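Long-range contact in ribulose-5-phosphate reductase 1 (Staphylococcus aureus, PDB 6XHK), which catalyses the NADPH-dependent reduction of D-ribulose 5-phosphate to D-ribitol 5-phosphate for wall teichoic acid synthesis: residues Pro59-His64 against Phe116-Val121. Numbering follows the deposited sequence.
Sequences PMSLIH and FMQDFV
Met117 packs against Leu62 and Ile63 in the tight part of this contact. Its CG lies 3.6 Å from Ile63 CG1, where the two side chains cross obliquely. The nearly extended chi2 (166°) carries SD to 3.6 Å from Leu62 CB. Phe324 and Leu320 of helix 318-328 also touch this buried cluster. A weak, bent backbone bond (128° at the hydrogen), Phe116 N to Ile63 O at 2.8 Å, links the two segments beside it. The Phe116 ring lies over the start of His64: His64 CA stands above one ring face, 4.2 Å from the ring centroid. Met117 is the centre of an inverse gamma turn, closed by Gln118 N to Phe116 O. Both segments belong to the GroES-like domain of the zinc-containing alcohol dehydrogenases. His64 is a predicted ligand of the catalytic zinc. It is partly exposed and lies at the looser margin. Its ring plane is 27° from that of Phe116, but the centroids are 6.0 Å apart and the rings barely overlap. The ring edge faces Leu62 O in plane, with a weak bond from ND1. Contact is also loose at Ser61, whose OG is 3.9 Å from Gln118 OE1 and hydrogen-bonds instead to Gly115 N and Asp114 OD1.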
# COMPACT_ATOMS: atom_id res chain seq x y z
N PRO A 59 1.26 17.48 -16.62
CA PRO A 59 -0.16 17.17 -16.47
C PRO A 59 -0.39 15.66 -16.39
O PRO A 59 0.02 14.93 -17.30
CB PRO A 59 -0.79 17.78 -17.72
CG PRO A 59 0.31 17.73 -18.74
CD PRO A 59 1.63 17.72 -18.03
N MET A 60 -1.00 15.17 -15.31
CA MET A 60 -1.29 13.74 -15.19
C MET A 60 -2.32 13.52 -14.09
O MET A 60 -2.43 14.32 -13.16
CB MET A 60 -0.02 12.93 -14.89
CG MET A 60 0.56 13.19 -13.50
SD MET A 60 2.05 12.22 -13.14
CE MET A 60 1.58 10.60 -13.74
N SER A 61 -3.07 12.43 -14.22
CA SER A 61 -3.97 11.99 -13.16
C SER A 61 -3.16 11.29 -12.07
O SER A 61 -2.11 10.69 -12.34
CB SER A 61 -5.06 11.06 -13.70
OG SER A 61 -4.51 10.09 -14.57
N LEU A 62 -3.67 11.36 -10.83
CA LEU A 62 -2.86 10.99 -9.67
C LEU A 62 -3.11 9.61 -9.08
O LEU A 62 -2.25 8.73 -9.20
CB LEU A 62 -3.00 12.06 -8.58
CG LEU A 62 -2.23 13.35 -8.84
CD1 LEU A 62 -2.25 14.30 -7.65
CD2 LEU A 62 -0.79 12.98 -9.15
N ILE A 63 -4.25 9.41 -8.44
CA ILE A 63 -4.43 8.28 -7.52
C ILE A 63 -4.30 6.94 -8.23
O ILE A 63 -4.74 6.77 -9.37
CB ILE A 63 -5.79 8.42 -6.82
CG1 ILE A 63 -5.90 9.76 -6.07
CG2 ILE A 63 -6.12 7.23 -5.94
CD1 ILE A 63 -4.90 9.93 -5.01
N HIS A 64 -3.80 5.95 -7.49
CA HIS A 64 -3.59 4.61 -7.99
C HIS A 64 -4.04 3.49 -7.10
O HIS A 64 -3.84 2.34 -7.37
CB HIS A 64 -2.15 4.41 -8.28
CG HIS A 64 -1.71 5.03 -9.55
ND1 HIS A 64 -1.56 6.38 -9.71
CD2 HIS A 64 -1.37 4.48 -10.74
CE1 HIS A 64 -1.14 6.64 -10.93
NE2 HIS A 64 -1.02 5.50 -11.57
N PHE A 116 -6.53 7.37 -11.50
CA PHE A 116 -7.90 7.00 -11.15
C PHE A 116 -8.82 8.18 -10.88
O PHE A 116 -10.03 7.99 -10.80
CB PHE A 116 -7.92 6.07 -9.92
CG PHE A 116 -7.39 4.69 -10.18
CD1 PHE A 116 -7.06 4.27 -11.45
CD2 PHE A 116 -7.19 3.81 -9.12
CE1 PHE A 116 -6.56 2.98 -11.67
CE2 PHE A 116 -6.68 2.52 -9.33
CZ PHE A 116 -6.38 2.10 -10.61
N MET A 117 -8.30 9.40 -10.76
CA MET A 117 -9.18 10.55 -10.61
C MET A 117 -9.81 10.89 -11.96
O MET A 117 -9.47 11.87 -12.61
CB MET A 117 -8.44 11.73 -10.02
CG MET A 117 -7.65 11.39 -8.79
SD MET A 117 -6.54 12.75 -8.50
CE MET A 117 -7.67 14.01 -8.01
N GLN A 118 -10.76 10.06 -12.37
CA GLN A 118 -11.52 10.34 -13.58
C GLN A 118 -12.91 9.72 -13.44
O GLN A 118 -13.17 8.91 -12.55
CB GLN A 118 -10.78 9.84 -14.83
CG GLN A 118 -10.19 8.46 -14.75
CD GLN A 118 -9.01 8.33 -15.68
OE1 GLN A 118 -8.14 9.19 -15.68
NE2 GLN A 118 -9.01 7.30 -16.52
N ASP A 119 -13.82 10.11 -14.35
CA ASP A 119 -15.19 9.61 -14.29
C ASP A 119 -15.26 8.13 -14.63
O ASP A 119 -16.10 7.41 -14.08
CB ASP A 119 -16.11 10.40 -15.22
CG ASP A 119 -16.55 11.73 -14.63
OD1 ASP A 119 -16.65 11.84 -13.39
OD2 ASP A 119 -16.86 12.65 -15.43
N PHE A 120 -14.39 7.64 -15.54
CA PHE A 120 -14.37 6.23 -15.90
C PHE A 120 -12.92 5.77 -16.04
O PHE A 120 -12.07 6.51 -16.54
CB PHE A 120 -15.10 5.96 -17.21
CG PHE A 120 -16.54 6.36 -17.20
CD1 PHE A 120 -17.50 5.57 -16.59
CD2 PHE A 120 -16.95 7.50 -17.91
CE1 PHE A 120 -18.82 5.95 -16.61
CE2 PHE A 120 -18.27 7.88 -17.96
CZ PHE A 120 -19.21 7.10 -17.31
N VAL A 121 -12.65 4.54 -15.60
CA VAL A 121 -11.33 3.92 -15.69
C VAL A 121 -11.46 2.67 -16.54
O VAL A 121 -12.29 1.80 -16.25
CB VAL A 121 -10.75 3.58 -14.31
CG1 VAL A 121 -9.37 3.05 -14.44
CG2 VAL A 121 -10.70 4.82 -13.45